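Glycinin (Glycine max, PDB 1OD5) forms a hexameric 11S seed storage globulin, a nutrient reserve that probably supplies sulfur-containing amino acids. Local coordinates at residues M67-Q72 against G119-I124; P63-I68 against F364-Q369; I461-L466 against Q476-K481; S380-L385 against F427-Q432. All blocks are in the same frame, centred on the assembly; numbering follows the deposited sequence.

Contacts 1 and 2 share Met67 and Ile68 of strand 66-72. Contact 1 pairs this strand with its sheet neighbour 120-124, and contact 2 packs the Met67 face of this strand on the second cupin domain; the centres of the two contacts are about 10 Å apart. Contact 4, within that second domain, holds the magnesium site of His382 and Glu431; its nearest atoms come about 5 Å from those of contact 2. Contact 3 lies in the helices beyond, its centre about 21 Å from that of contact 4, and both touch the same neighbouring subunit of the hexamer. In the first domain the side chain of Ile68 approaches a bound carbonate to about 4 Å, while contact 1 lies about 24 Å from contact 4, centre to centre.

Contact 1: M67-Q72 against G119-I124; sequences MIIVVQ and GDVLVI
Met67 crosses Val121 on one face of a pair of antiparallel strands, CG lying 3.5 Å from Val121 CG1. Its side chain starts with CG opposite the backbone N (chi1 179°), which carries the chain out over strand 120-124, and the terminal CE reaches Val123 CG2 at 4.0 Å. Ile69 belongs to the same face, with CG1 near Val121 CG2. On the other face, that of Ile68 and Leu122, Ile68 CD1 rests against Ile124 CG1 at 3.8 Å. Val70, pointing toward strand 120-124, meets Leu122 CD1 with CG2 at 3.7 Å. An alanine at the Met67 position is likely to leave a gap over Val121 and Val123, whose methyl groups would lose their cover from CG and CE.

Backbone bonds set this register. Ile68 and Leu122 form a hydrogen-bonded pair, with Ile68 N to Leu122 O at 2.8 Å and the return bond from Leu122 N to Ile68 O at 2.9 Å. Farther along, Val70 N donates almost straight to Asp120 O (171° at the hydrogen), while Gly119 N donates to Val70 O. Gly119 has a positive phi of 98°, an angle at which a CB would press on the preceding carbonyl O. Asp120 turns its carboxylate back to Asn117 N. On its other edge strand 66-72 pairs with strand 140-146, where Val71 and Gln72 both face Val141 in a classic beta bulge. Helix 361-364 covers Met67 and Val123. Amides paired between the strands and hydrocarbon on both faces are the chemistry of a buried sheet in the cupin barrel wall, with Ile68 turned to the side of the bound carbonate.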
loop_
_atom_site.group_PDB
_atom_site.type_symbol
_atom_site.label_atom_id
_atom_site.label_comp_id
_atom_site.label_asym_id
_atom_site.label_seq_id
_atom_site.Cartn_x
_atom_site.Cartn_y
_atom_site.Cartn_z
ATOM N N MET A 67 2.182 7.335 -23.930
ATOM C CA MET A 67 1.645 6.038 -24.293
ATOM C C MET A 67 1.595 6.070 -25.798
ATOM O O MET A 67 0.995 6.948 -26.399
ATOM C CB MET A 67 0.255 5.834 -23.742
ATOM C CG MET A 67 -0.313 4.490 -24.130
ATOM S SD MET A 67 -1.790 4.183 -23.185
ATOM C CE MET A 67 -0.909 3.686 -21.761
ATOM N N ILE A 68 2.142 5.041 -26.424
ATOM C CA ILE A 68 2.260 4.960 -27.848
ATOM C C ILE A 68 1.600 3.781 -28.520
ATOM O O ILE A 68 1.938 2.678 -28.120
ATOM C CB ILE A 68 3.766 4.952 -28.181
ATOM C CG1 ILE A 68 4.501 6.047 -27.433
ATOM C CG2 ILE A 68 3.934 5.072 -29.703
ATOM C CD1 ILE A 68 5.975 6.181 -27.806
ATOM N N ILE A 69 0.675 3.858 -29.472
ATOM C CA ILE A 69 0.217 2.633 -30.078
ATOM C C ILE A 69 0.895 2.547 -31.444
ATOM O O ILE A 69 0.958 3.530 -32.166
ATOM C CB ILE A 69 -1.327 2.602 -30.204
ATOM C CG1 ILE A 69 -1.680 1.244 -30.838
ATOM C CG2 ILE A 69 -1.871 3.776 -31.019
ATOM C CD1 ILE A 69 -3.154 0.871 -30.901
ATOM N N VAL A 70 1.495 1.413 -31.808
ATOM C CA VAL A 70 2.146 1.195 -33.082
ATOM C C VAL A 70 1.044 0.712 -34.005
ATOM O O VAL A 70 0.435 -0.326 -33.748
ATOM C CB VAL A 70 3.227 0.116 -32.943
ATOM C CG1 VAL A 70 3.765 -0.273 -34.287
ATOM C CG2 VAL A 70 4.348 0.644 -32.091
ATOM N N VAL A 71 0.710 1.470 -35.056
ATOM C CA VAL A 71 -0.337 1.064 -35.992
ATOM C C VAL A 71 0.241 0.412 -37.268
ATOM O O VAL A 71 -0.516 -0.162 -38.042
ATOM C CB VAL A 71 -1.248 2.307 -36.354
ATOM C CG1 VAL A 71 -1.737 3.011 -35.075
ATOM C CG2 VAL A 71 -0.481 3.315 -37.167
ATOM N N GLN A 72 1.539 0.447 -37.570
ATOM C CA GLN A 72 2.063 -0.195 -38.761
ATOM C C GLN A 72 3.542 -0.434 -38.548
ATOM O O GLN A 72 4.231 0.340 -37.883
ATOM C CB GLN A 72 1.878 0.695 -39.960
ATOM C CG GLN A 72 2.192 0.071 -41.307
ATOM C CD GLN A 72 2.260 1.111 -42.426
ATOM O OE1 GLN A 72 1.244 1.668 -42.841
ATOM N NE2 GLN A 72 3.449 1.397 -42.959
ATOM N N GLY A 119 -0.192 -3.108 -33.283
ATOM C CA GLY A 119 -1.124 -3.515 -32.268
ATOM C C GLY A 119 -0.530 -3.316 -30.899
ATOM O O GLY A 119 -1.277 -3.268 -29.945
ATOM N N ASP A 120 0.780 -3.204 -30.746
ATOM C CA ASP A 120 1.388 -2.988 -29.447
ATOM C C ASP A 120 1.324 -1.566 -28.927
ATOM O O ASP A 120 1.417 -0.600 -29.668
ATOM C CB ASP A 120 2.845 -3.352 -29.472
ATOM C CG ASP A 120 3.146 -4.833 -29.700
ATOM O OD1 ASP A 120 2.233 -5.662 -29.721
ATOM O OD2 ASP A 120 4.328 -5.144 -29.858
ATOM N N VAL A 121 1.210 -1.447 -27.625
ATOM C CA VAL A 121 1.175 -0.180 -26.933
ATOM C C VAL A 121 2.493 -0.093 -26.189
ATOM O O VAL A 121 2.956 -1.106 -25.682
ATOM C CB VAL A 121 0.055 -0.145 -25.936
ATOM C CG1 VAL A 121 0.151 1.101 -25.077
ATOM C CG2 VAL A 121 -1.250 -0.090 -26.679
ATOM N N LEU A 122 3.158 1.057 -26.086
ATOM C CA LEU A 122 4.402 1.157 -25.382
ATOM C C LEU A 122 4.305 2.332 -24.463
ATOM O O LEU A 122 3.653 3.309 -24.768
ATOM C CB LEU A 122 5.572 1.382 -26.301
ATOM C CG LEU A 122 5.992 0.213 -27.160
ATOM C CD1 LEU A 122 5.508 0.409 -28.572
ATOM C CD2 LEU A 122 7.505 0.128 -27.189
ATOM N N VAL A 123 4.930 2.258 -23.304
ATOM C CA VAL A 123 4.890 3.343 -22.344
ATOM C C VAL A 123 6.334 3.746 -22.155
ATOM O O VAL A 123 7.212 2.899 -22.013
ATOM C CB VAL A 123 4.248 2.836 -21.016
ATOM C CG1 VAL A 123 4.038 3.944 -20.001
ATOM C CG2 VAL A 123 2.862 2.273 -21.359
ATOM N N ILE A 124 6.594 5.046 -22.253
ATOM C CA ILE A 124 7.923 5.595 -22.080
ATOM C C ILE A 124 7.823 6.324 -20.754
ATOM O O ILE A 124 6.963 7.192 -20.582
ATOM C CB ILE A 124 8.270 6.601 -23.184
ATOM C CG1 ILE A 124 7.969 6.033 -24.568
ATOM C CG2 ILE A 124 9.737 6.993 -23.014
ATOM C CD1 ILE A 124 8.764 4.802 -25.026
#

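Contact 2: P63-I68 against F364-Q369; sequences PYPQMI and FGLSAQ
A bend at chi3 (-80°) turns the thioether of Met67 so that CE lies 3.7 Å from Leu366 CB, the two side chains running past one another. Leu366 sets CG beside its own backbone N (chi1 -82°), and its CD2 branch crosses to Pro65 CG at 3.8 Å. Pro65 and Met67, two residues apart, are thus met by a single leucine, a methyl touching the first and CB the second. Met67 SD lies 4.0 Å from Ala368 CB and 3.9 Å from Ser367 O. Pro65 also packs on Phe364, CB to CB at 3.9 Å, while its CG sits 3.7 Å from Phe364 O. No hydrogen bond crosses between the segments; they meet by van der Waals packing, mostly apolar.

The contact links the two cupin domains of the subunit. Ser367 turns away from it and bonds through OG to His446 O. Gly365, with positive phi, leaves the helical conformation and leads the chain toward strand 367-373. That strand lies between 348-353 and 437-444, whose Phe443 also touches Met67, whereas strand 66-72 runs between 140-146 and 120-124.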
loop_
_atom_site.group_PDB
_atom_site.type_symbol
_atom_site.label_atom_id
_atom_site.label_comp_id
_atom_site.label_asym_id
_atom_site.label_seq_id
_atom_site.Cartn_x
_atom_site.Cartn_y
_atom_site.Cartn_z
ATOM N N PRO A 63 9.715 15.081 -19.703
ATOM C CA PRO A 63 9.365 15.029 -18.277
ATOM C C PRO A 63 7.995 14.479 -17.902
ATOM O O PRO A 63 7.535 14.592 -16.767
ATOM C CB PRO A 63 9.610 16.457 -17.859
ATOM C CG PRO A 63 9.188 17.266 -19.074
ATOM C CD PRO A 63 9.787 16.453 -20.214
ATOM N N TYR A 64 7.330 13.840 -18.856
ATOM C CA TYR A 64 5.999 13.276 -18.649
ATOM C C TYR A 64 5.955 11.915 -19.313
ATOM O O TYR A 64 6.804 11.631 -20.159
ATOM C CB TYR A 64 4.908 14.189 -19.273
ATOM C CG TYR A 64 5.271 14.785 -20.635
ATOM C CD1 TYR A 64 5.772 16.096 -20.704
ATOM C CD2 TYR A 64 5.174 14.011 -21.790
ATOM C CE1 TYR A 64 6.189 16.627 -21.914
ATOM C CE2 TYR A 64 5.593 14.533 -23.003
ATOM C CZ TYR A 64 6.103 15.827 -23.041
ATOM O OH TYR A 64 6.598 16.279 -24.231
ATOM N N PRO A 65 5.009 11.031 -19.017
ATOM C CA PRO A 65 4.881 9.739 -19.680
ATOM C C PRO A 65 4.162 9.813 -20.985
ATOM O O PRO A 65 3.296 10.673 -21.133
ATOM C CB PRO A 65 4.129 8.869 -18.713
ATOM C CG PRO A 65 3.226 9.878 -18.054
ATOM C CD PRO A 65 4.080 11.139 -17.906
ATOM N N GLN A 66 4.527 8.953 -21.930
ATOM C CA GLN A 66 3.800 8.934 -23.174
ATOM C C GLN A 66 3.417 7.505 -23.478
ATOM O O GLN A 66 4.155 6.571 -23.197
ATOM C CB GLN A 66 4.621 9.551 -24.343
ATOM C CG GLN A 66 6.060 9.252 -24.490
ATOM C CD GLN A 66 6.820 10.124 -25.482
ATOM O OE1 GLN A 66 7.908 10.601 -25.159
ATOM N NE2 GLN A 66 6.353 10.284 -26.717
ATOM N N MET A 67 2.182 7.335 -23.930
ATOM C CA MET A 67 1.645 6.038 -24.293
ATOM C C MET A 67 1.595 6.070 -25.798
ATOM O O MET A 67 0.995 6.948 -26.399
ATOM C CB MET A 67 0.255 5.834 -23.742
ATOM C CG MET A 67 -0.313 4.490 -24.130
ATOM S SD MET A 67 -1.790 4.183 -23.185
ATOM C CE MET A 67 -0.909 3.686 -21.761
ATOM N N ILE A 68 2.142 5.041 -26.424
ATOM C CA ILE A 68 2.260 4.960 -27.848
ATOM C C ILE A 68 1.600 3.781 -28.520
ATOM O O ILE A 68 1.938 2.678 -28.120
ATOM C CB ILE A 68 3.766 4.952 -28.181
ATOM C CG1 ILE A 68 4.501 6.047 -27.433
ATOM C CG2 ILE A 68 3.934 5.072 -29.703
ATOM C CD1 ILE A 68 5.975 6.181 -27.806
ATOM N N PHE A 364 2.097 5.981 -13.848
ATOM C CA PHE A 364 2.006 6.987 -14.903
ATOM C C PHE A 364 0.648 7.582 -15.178
ATOM O O PHE A 364 0.539 8.501 -15.983
ATOM C CB PHE A 364 2.569 6.373 -16.173
ATOM C CG PHE A 364 3.973 5.821 -15.971
ATOM C CD1 PHE A 364 4.872 6.432 -15.075
ATOM C CD2 PHE A 364 4.330 4.671 -16.654
ATOM C CE1 PHE A 364 6.133 5.871 -14.861
ATOM C CE2 PHE A 364 5.594 4.129 -16.430
ATOM C CZ PHE A 364 6.488 4.718 -15.538
ATOM N N GLY A 365 -0.417 7.069 -14.573
ATOM C CA GLY A 365 -1.741 7.639 -14.793
ATOM C C GLY A 365 -2.395 7.413 -16.165
ATOM O O GLY A 365 -3.300 8.157 -16.550
ATOM N N LEU A 366 -1.996 6.404 -16.931
ATOM C CA LEU A 366 -2.596 6.144 -18.223
ATOM C C LEU A 366 -3.147 4.741 -18.382
ATOM O O LEU A 366 -2.760 3.806 -17.713
ATOM C CB LEU A 366 -1.590 6.337 -19.341
ATOM C CG LEU A 366 -1.224 7.703 -19.944
ATOM C CD1 LEU A 366 -2.458 8.614 -19.968
ATOM C CD2 LEU A 366 -0.097 8.302 -19.161
ATOM N N SER A 367 -4.101 4.562 -19.263
ATOM C CA SER A 367 -4.696 3.274 -19.569
ATOM C C SER A 367 -5.281 3.432 -20.960
ATOM O O SER A 367 -5.299 4.552 -21.466
ATOM C CB SER A 367 -5.785 2.908 -18.592
ATOM O OG SER A 367 -6.951 3.669 -18.668
ATOM N N ALA A 368 -5.777 2.392 -21.627
ATOM C CA ALA A 368 -6.313 2.489 -22.978
ATOM C C ALA A 368 -7.263 1.361 -23.277
ATOM O O ALA A 368 -7.419 0.450 -22.483
ATOM C CB ALA A 368 -5.242 2.374 -24.059
ATOM N N GLN A 369 -7.961 1.521 -24.399
ATOM C CA GLN A 369 -8.897 0.549 -24.935
ATOM C C GLN A 369 -8.660 0.565 -26.446
ATOM O O GLN A 369 -8.041 1.475 -27.019
ATOM C CB GLN A 369 -10.359 0.894 -24.683
ATOM C CG GLN A 369 -10.649 0.661 -23.242
ATOM C CD GLN A 369 -12.104 0.753 -22.871
ATOM O OE1 GLN A 369 -12.759 1.726 -23.199
ATOM N NE2 GLN A 369 -12.656 -0.244 -22.180
#

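Contact 3: I461-L466 against Q476-K481; sequences IPSEVL and QVRQLK
The guanidinium of Arg478 comes only loosely near Ser463, its NH2 4.2 Å from OG, with the hydroxyl oblique to the plane. Bends at chi2 and chi3 (84° and 82°) fold the arginine back from a start that leads away, and both NH2 and OG bond weakly to Gln474 OE1. The motif is a pair of consecutive helices, 463-470 and 474-482, in the helical extension of the second cupin domain. Val477 is the apolar wedge between them: CG1 lies 3.6 Å from Leu466 CD2 and close against Ser463 OG, at 3.2 Å. Pro462 takes the N-cap position of the first helix, and Ser463 N bonds to Asp108 of a neighbouring subunit.

Lys481 stretches across beside Leu466, CE 4.1 Å from Leu466 CD2, and turns its ammonium group at chi4. NZ donates to Ile461 O, to Phe458 O and to Ser109 O of that neighbouring subunit. With a methionine in its place these three carbonyls would probably lose their shared donor, and the turn before helix 463-470 its polar link to helix 474-482. The bond from Lys481 NZ to Ile461 O is 2.8 Å long, the donor tilted 25° from the carbonyl plane.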
loop_
_atom_site.group_PDB
_atom_site.type_symbol
_atom_site.label_atom_id
_atom_site.label_comp_id
_atom_site.label_asym_id
_atom_site.label_seq_id
_atom_site.Cartn_x
_atom_site.Cartn_y
_atom_site.Cartn_z
ATOM N N ILE A 461 -31.333 -0.155 -11.660
ATOM C CA ILE A 461 -32.348 0.689 -11.071
ATOM C C ILE A 461 -33.687 0.001 -10.943
ATOM O O ILE A 461 -34.053 -0.723 -11.864
ATOM C CB ILE A 461 -32.390 1.940 -11.965
ATOM C CG1 ILE A 461 -31.052 2.672 -11.983
ATOM C CG2 ILE A 461 -33.410 2.879 -11.417
ATOM C CD1 ILE A 461 -31.035 3.834 -12.998
ATOM N N PRO A 462 -34.446 0.144 -9.850
ATOM C CA PRO A 462 -35.776 -0.436 -9.705
ATOM C C PRO A 462 -36.725 -0.131 -10.854
ATOM O O PRO A 462 -36.719 0.993 -11.338
ATOM C CB PRO A 462 -36.295 0.111 -8.388
ATOM C CG PRO A 462 -35.040 0.396 -7.599
ATOM C CD PRO A 462 -34.037 0.865 -8.652
ATOM N N SER A 463 -37.507 -1.074 -11.359
ATOM C CA SER A 463 -38.449 -0.866 -12.430
ATOM C C SER A 463 -39.314 0.355 -12.172
ATOM O O SER A 463 -39.505 1.132 -13.100
ATOM C CB SER A 463 -39.317 -2.067 -12.533
ATOM O OG SER A 463 -40.235 -1.909 -13.598
ATOM N N GLU A 464 -39.819 0.603 -10.958
ATOM C CA GLU A 464 -40.625 1.774 -10.703
ATOM C C GLU A 464 -39.878 3.107 -10.735
ATOM O O GLU A 464 -40.587 4.077 -11.014
ATOM C CB GLU A 464 -41.320 1.679 -9.354
ATOM C CG GLU A 464 -42.789 1.429 -9.583
ATOM C CD GLU A 464 -43.655 1.393 -8.333
ATOM O OE1 GLU A 464 -44.244 0.335 -8.096
ATOM O OE2 GLU A 464 -43.772 2.400 -7.626
ATOM N N VAL A 465 -38.559 3.331 -10.471
ATOM C CA VAL A 465 -38.064 4.708 -10.590
ATOM C C VAL A 465 -37.848 4.959 -12.063
ATOM O O VAL A 465 -37.847 6.112 -12.448
ATOM C CB VAL A 465 -36.716 5.087 -9.814
ATOM C CG1 VAL A 465 -36.596 4.117 -8.676
ATOM C CG2 VAL A 465 -35.505 5.255 -10.728
ATOM N N LEU A 466 -37.669 3.931 -12.885
ATOM C CA LEU A 466 -37.497 4.039 -14.319
ATOM C C LEU A 466 -38.847 4.497 -14.876
ATOM O O LEU A 466 -38.912 5.422 -15.664
ATOM C CB LEU A 466 -37.107 2.661 -14.829
ATOM C CG LEU A 466 -35.761 2.423 -15.485
ATOM C CD1 LEU A 466 -34.629 3.026 -14.716
ATOM C CD2 LEU A 466 -35.554 0.956 -15.574
ATOM N N GLN A 476 -42.912 -1.672 -20.681
ATOM C CA GLN A 476 -41.873 -1.084 -21.533
ATOM C C GLN A 476 -40.566 -1.082 -20.744
ATOM O O GLN A 476 -39.516 -1.314 -21.331
ATOM C CB GLN A 476 -42.243 0.359 -21.942
ATOM C CG GLN A 476 -43.367 0.529 -22.990
ATOM C CD GLN A 476 -43.903 1.968 -23.079
ATOM O OE1 GLN A 476 -44.847 2.347 -22.370
ATOM N NE2 GLN A 476 -43.330 2.820 -23.926
ATOM N N VAL A 477 -40.632 -0.848 -19.418
ATOM C CA VAL A 477 -39.479 -0.848 -18.519
ATOM C C VAL A 477 -38.949 -2.262 -18.536
ATOM O O VAL A 477 -37.749 -2.497 -18.698
ATOM C CB VAL A 477 -39.869 -0.518 -17.087
ATOM C CG1 VAL A 477 -38.673 -0.710 -16.174
ATOM C CG2 VAL A 477 -40.326 0.932 -16.992
ATOM N N ARG A 478 -39.913 -3.189 -18.418
ATOM C CA ARG A 478 -39.627 -4.609 -18.415
ATOM C C ARG A 478 -38.818 -4.960 -19.660
ATOM O O ARG A 478 -37.737 -5.521 -19.514
ATOM C CB ARG A 478 -40.951 -5.375 -18.378
ATOM C CG ARG A 478 -40.877 -6.893 -18.215
ATOM C CD ARG A 478 -40.743 -7.336 -16.766
ATOM N NE ARG A 478 -42.047 -7.359 -16.130
ATOM C CZ ARG A 478 -42.333 -6.637 -15.036
ATOM N NH1 ARG A 478 -43.570 -6.732 -14.527
ATOM N NH2 ARG A 478 -41.428 -5.824 -14.447
ATOM N N GLN A 479 -39.220 -4.559 -20.868
ATOM C CA GLN A 479 -38.470 -4.869 -22.081
ATOM C C GLN A 479 -37.098 -4.209 -22.160
ATOM O O GLN A 479 -36.206 -4.758 -22.785
ATOM C CB GLN A 479 -39.348 -4.479 -23.273
ATOM C CG GLN A 479 -39.060 -3.236 -24.133
ATOM C CD GLN A 479 -38.599 -3.610 -25.551
ATOM O OE1 GLN A 479 -39.346 -3.469 -26.541
ATOM N NE2 GLN A 479 -37.350 -4.087 -25.644
ATOM N N LEU A 480 -36.829 -3.070 -21.520
ATOM C CA LEU A 480 -35.510 -2.460 -21.612
ATOM C C LEU A 480 -34.465 -3.113 -20.737
ATOM O O LEU A 480 -33.293 -3.197 -21.114
ATOM C CB LEU A 480 -35.533 -0.998 -21.215
ATOM C CG LEU A 480 -36.155 0.086 -22.069
ATOM C CD1 LEU A 480 -35.730 1.411 -21.471
ATOM C CD2 LEU A 480 -35.649 0.062 -23.490
ATOM N N LYS A 481 -34.925 -3.500 -19.533
ATOM C CA LYS A 481 -34.111 -4.152 -18.511
ATOM C C LYS A 481 -33.651 -5.540 -18.902
ATOM O O LYS A 481 -32.465 -5.852 -18.847
ATOM C CB LYS A 481 -34.886 -4.301 -17.236
ATOM C CG LYS A 481 -34.756 -3.215 -16.228
ATOM C CD LYS A 481 -35.719 -3.610 -15.146
ATOM C CE LYS A 481 -35.426 -2.778 -13.922
ATOM N NZ LYS A 481 -34.157 -3.140 -13.329
#

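Contact 4: S380-L385 against F427-Q432; sequences SPHWNL and FVVAEQ
The magnesium site of the second cupin domain takes His382 and Glu431 from two adjacent strands. Glu431 bends at chi2 and brings OE2 to the rim of the imidazole, 3.2 Å from His382 CE1 and near the ring plane; ring and carboxylate planes are 17° apart. His382 ND1 donates to Ser380 O at 2.9 Å, an almost straight bond that lies close to the ring plane and fixes the rotation of the imidazole. If the ring is neutral, this would leave the NE2 lone pair available, consistent with the magnesium site. Over one ring face lies Val429 CG2, a CH-pi contact 4.1 Å from the centroid and offset toward the rim. Tyr379 also stacks on this ring.

These strands belong to the curled antiparallel sheet of the cupin barrel, and His382 and Val429 are a hydrogen-bonded pair in it: His382 N donates to Val429 O, and Val429 N returns to His382 O at 2.8 Å. Pro381, at the corner of the first strand, packs CB on Val428 CG1 at 4.1 Å. Trp383 touches Phe427 O through CB (3.6 Å) while its indole leads away to a neighbouring subunit, stacking on Tyr61 there and bonding through NE1 to Gly127 O. Farther along, a water accepts from Asn384 N and lies 2.7 Å from Phe427 O.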
loop_
_atom_site.group_PDB
_atom_site.type_symbol
_atom_site.label_atom_id
_atom_site.label_comp_id
_atom_site.label_asym_id
_atom_site.label_seq_id
_atom_site.Cartn_x
_atom_site.Cartn_y
_atom_site.Cartn_z
ATOM N N SER A 380 -23.079 1.183 -27.815
ATOM C CA SER A 380 -24.163 1.954 -27.219
ATOM C C SER A 380 -23.807 3.017 -26.205
ATOM O O SER A 380 -22.684 2.986 -25.705
ATOM C CB SER A 380 -25.179 0.941 -26.630
ATOM O OG SER A 380 -24.698 0.207 -25.517
ATOM N N PRO A 381 -24.654 4.001 -25.876
ATOM C CA PRO A 381 -24.287 5.160 -25.057
ATOM C C PRO A 381 -23.518 4.842 -23.778
ATOM O O PRO A 381 -23.947 4.014 -22.981
ATOM C CB PRO A 381 -25.615 5.834 -24.794
ATOM C CG PRO A 381 -26.420 5.561 -26.048
ATOM C CD PRO A 381 -26.039 4.130 -26.342
ATOM N N HIS A 382 -22.379 5.481 -23.554
ATOM C CA HIS A 382 -21.575 5.240 -22.367
ATOM C C HIS A 382 -20.793 6.450 -21.933
ATOM O O HIS A 382 -20.803 7.422 -22.676
ATOM C CB HIS A 382 -20.585 4.115 -22.626
ATOM C CG HIS A 382 -19.732 4.294 -23.863
ATOM N ND1 HIS A 382 -20.074 4.086 -25.126
ATOM C CD2 HIS A 382 -18.401 4.629 -23.832
ATOM C CE1 HIS A 382 -19.007 4.268 -25.853
ATOM N NE2 HIS A 382 -17.993 4.598 -25.074
ATOM N N TRP A 383 -20.139 6.434 -20.758
ATOM C CA TRP A 383 -19.309 7.536 -20.288
ATOM C C TRP A 383 -18.198 6.987 -19.402
ATOM O O TRP A 383 -18.348 5.895 -18.855
ATOM C CB TRP A 383 -20.092 8.540 -19.441
ATOM C CG TRP A 383 -20.585 8.081 -18.065
ATOM C CD1 TRP A 383 -19.889 8.369 -16.917
ATOM C CD2 TRP A 383 -21.769 7.437 -17.808
ATOM N NE1 TRP A 383 -20.634 7.922 -15.943
ATOM C CE2 TRP A 383 -21.747 7.364 -16.418
ATOM C CE3 TRP A 383 -22.843 6.919 -18.523
ATOM C CZ2 TRP A 383 -22.794 6.787 -15.718
ATOM C CZ3 TRP A 383 -23.899 6.337 -17.830
ATOM C CH2 TRP A 383 -23.871 6.273 -16.442
ATOM N N ASN A 384 -17.106 7.721 -19.244
ATOM C CA ASN A 384 -15.994 7.364 -18.372
ATOM C C ASN A 384 -16.200 8.120 -17.078
ATOM O O ASN A 384 -16.357 9.345 -17.023
ATOM C CB ASN A 384 -14.670 7.796 -18.895
ATOM C CG ASN A 384 -14.442 7.070 -20.174
ATOM O OD1 ASN A 384 -14.460 7.644 -21.257
ATOM N ND2 ASN A 384 -14.293 5.759 -20.079
ATOM N N LEU A 385 -16.194 7.354 -16.005
ATOM C CA LEU A 385 -16.409 7.904 -14.683
ATOM C C LEU A 385 -15.323 8.757 -14.086
ATOM O O LEU A 385 -15.562 9.772 -13.424
ATOM C CB LEU A 385 -16.710 6.747 -13.695
ATOM C CG LEU A 385 -18.087 6.087 -13.644
ATOM C CD1 LEU A 385 -18.357 5.221 -14.859
ATOM C CD2 LEU A 385 -18.125 5.189 -12.434
ATOM N N PHE A 427 -18.902 12.797 -20.118
ATOM C CA PHE A 427 -19.719 13.106 -21.282
ATOM C C PHE A 427 -20.087 11.770 -21.885
ATOM O O PHE A 427 -19.246 10.890 -21.972
ATOM C CB PHE A 427 -18.950 13.913 -22.340
ATOM C CG PHE A 427 -18.760 15.417 -22.088
ATOM C CD1 PHE A 427 -18.782 16.301 -23.184
ATOM C CD2 PHE A 427 -18.509 15.927 -20.806
ATOM C CE1 PHE A 427 -18.550 17.666 -23.003
ATOM C CE2 PHE A 427 -18.276 17.291 -20.624
ATOM C CZ PHE A 427 -18.295 18.158 -21.725
ATOM N N VAL A 428 -21.337 11.617 -22.294
ATOM C CA VAL A 428 -21.868 10.402 -22.877
ATOM C C VAL A 428 -21.566 10.257 -24.358
ATOM O O VAL A 428 -22.033 11.069 -25.144
ATOM C CB VAL A 428 -23.370 10.430 -22.572
ATOM C CG1 VAL A 428 -24.078 9.184 -23.011
ATOM C CG2 VAL A 428 -23.552 10.480 -21.094
ATOM N N VAL A 429 -20.790 9.246 -24.775
ATOM C CA VAL A 429 -20.417 8.958 -26.155
ATOM C C VAL A 429 -21.144 7.752 -26.689
ATOM O O VAL A 429 -21.532 6.876 -25.931
ATOM C CB VAL A 429 -19.020 8.473 -26.455
ATOM C CG1 VAL A 429 -18.479 9.314 -27.582
ATOM C CG2 VAL A 429 -18.200 8.373 -25.188
ATOM N N ALA A 430 -21.263 7.640 -28.005
ATOM C CA ALA A 430 -21.865 6.471 -28.639
ATOM C C ALA A 430 -21.231 6.417 -30.016
ATOM O O ALA A 430 -20.964 7.476 -30.597
ATOM C CB ALA A 430 -23.349 6.586 -28.814
ATOM N N GLU A 431 -20.833 5.221 -30.504
ATOM C CA GLU A 431 -20.207 5.088 -31.803
ATOM C C GLU A 431 -20.960 4.082 -32.669
ATOM O O GLU A 431 -21.601 3.168 -32.156
ATOM C CB GLU A 431 -18.777 4.593 -31.713
ATOM C CG GLU A 431 -17.681 5.442 -31.107
ATOM C CD GLU A 431 -17.588 5.516 -29.581
ATOM O OE1 GLU A 431 -16.611 6.072 -29.083
ATOM O OE2 GLU A 431 -18.455 5.010 -28.871
ATOM N N GLN A 432 -20.973 4.234 -33.990
ATOM C CA GLN A 432 -21.649 3.287 -34.868
ATOM C C GLN A 432 -20.711 3.031 -36.009
ATOM O O GLN A 432 -20.149 3.977 -36.524
ATOM C CB GLN A 432 -22.942 3.824 -35.431
ATOM C CG GLN A 432 -23.596 2.730 -36.249
ATOM C CD GLN A 432 -25.081 2.904 -36.486
ATOM O OE1 GLN A 432 -25.662 4.009 -36.510
ATOM N NE2 GLN A 432 -25.667 1.718 -36.685
HETATM O O HOH W 1 -16.856 10.283 -20.901
#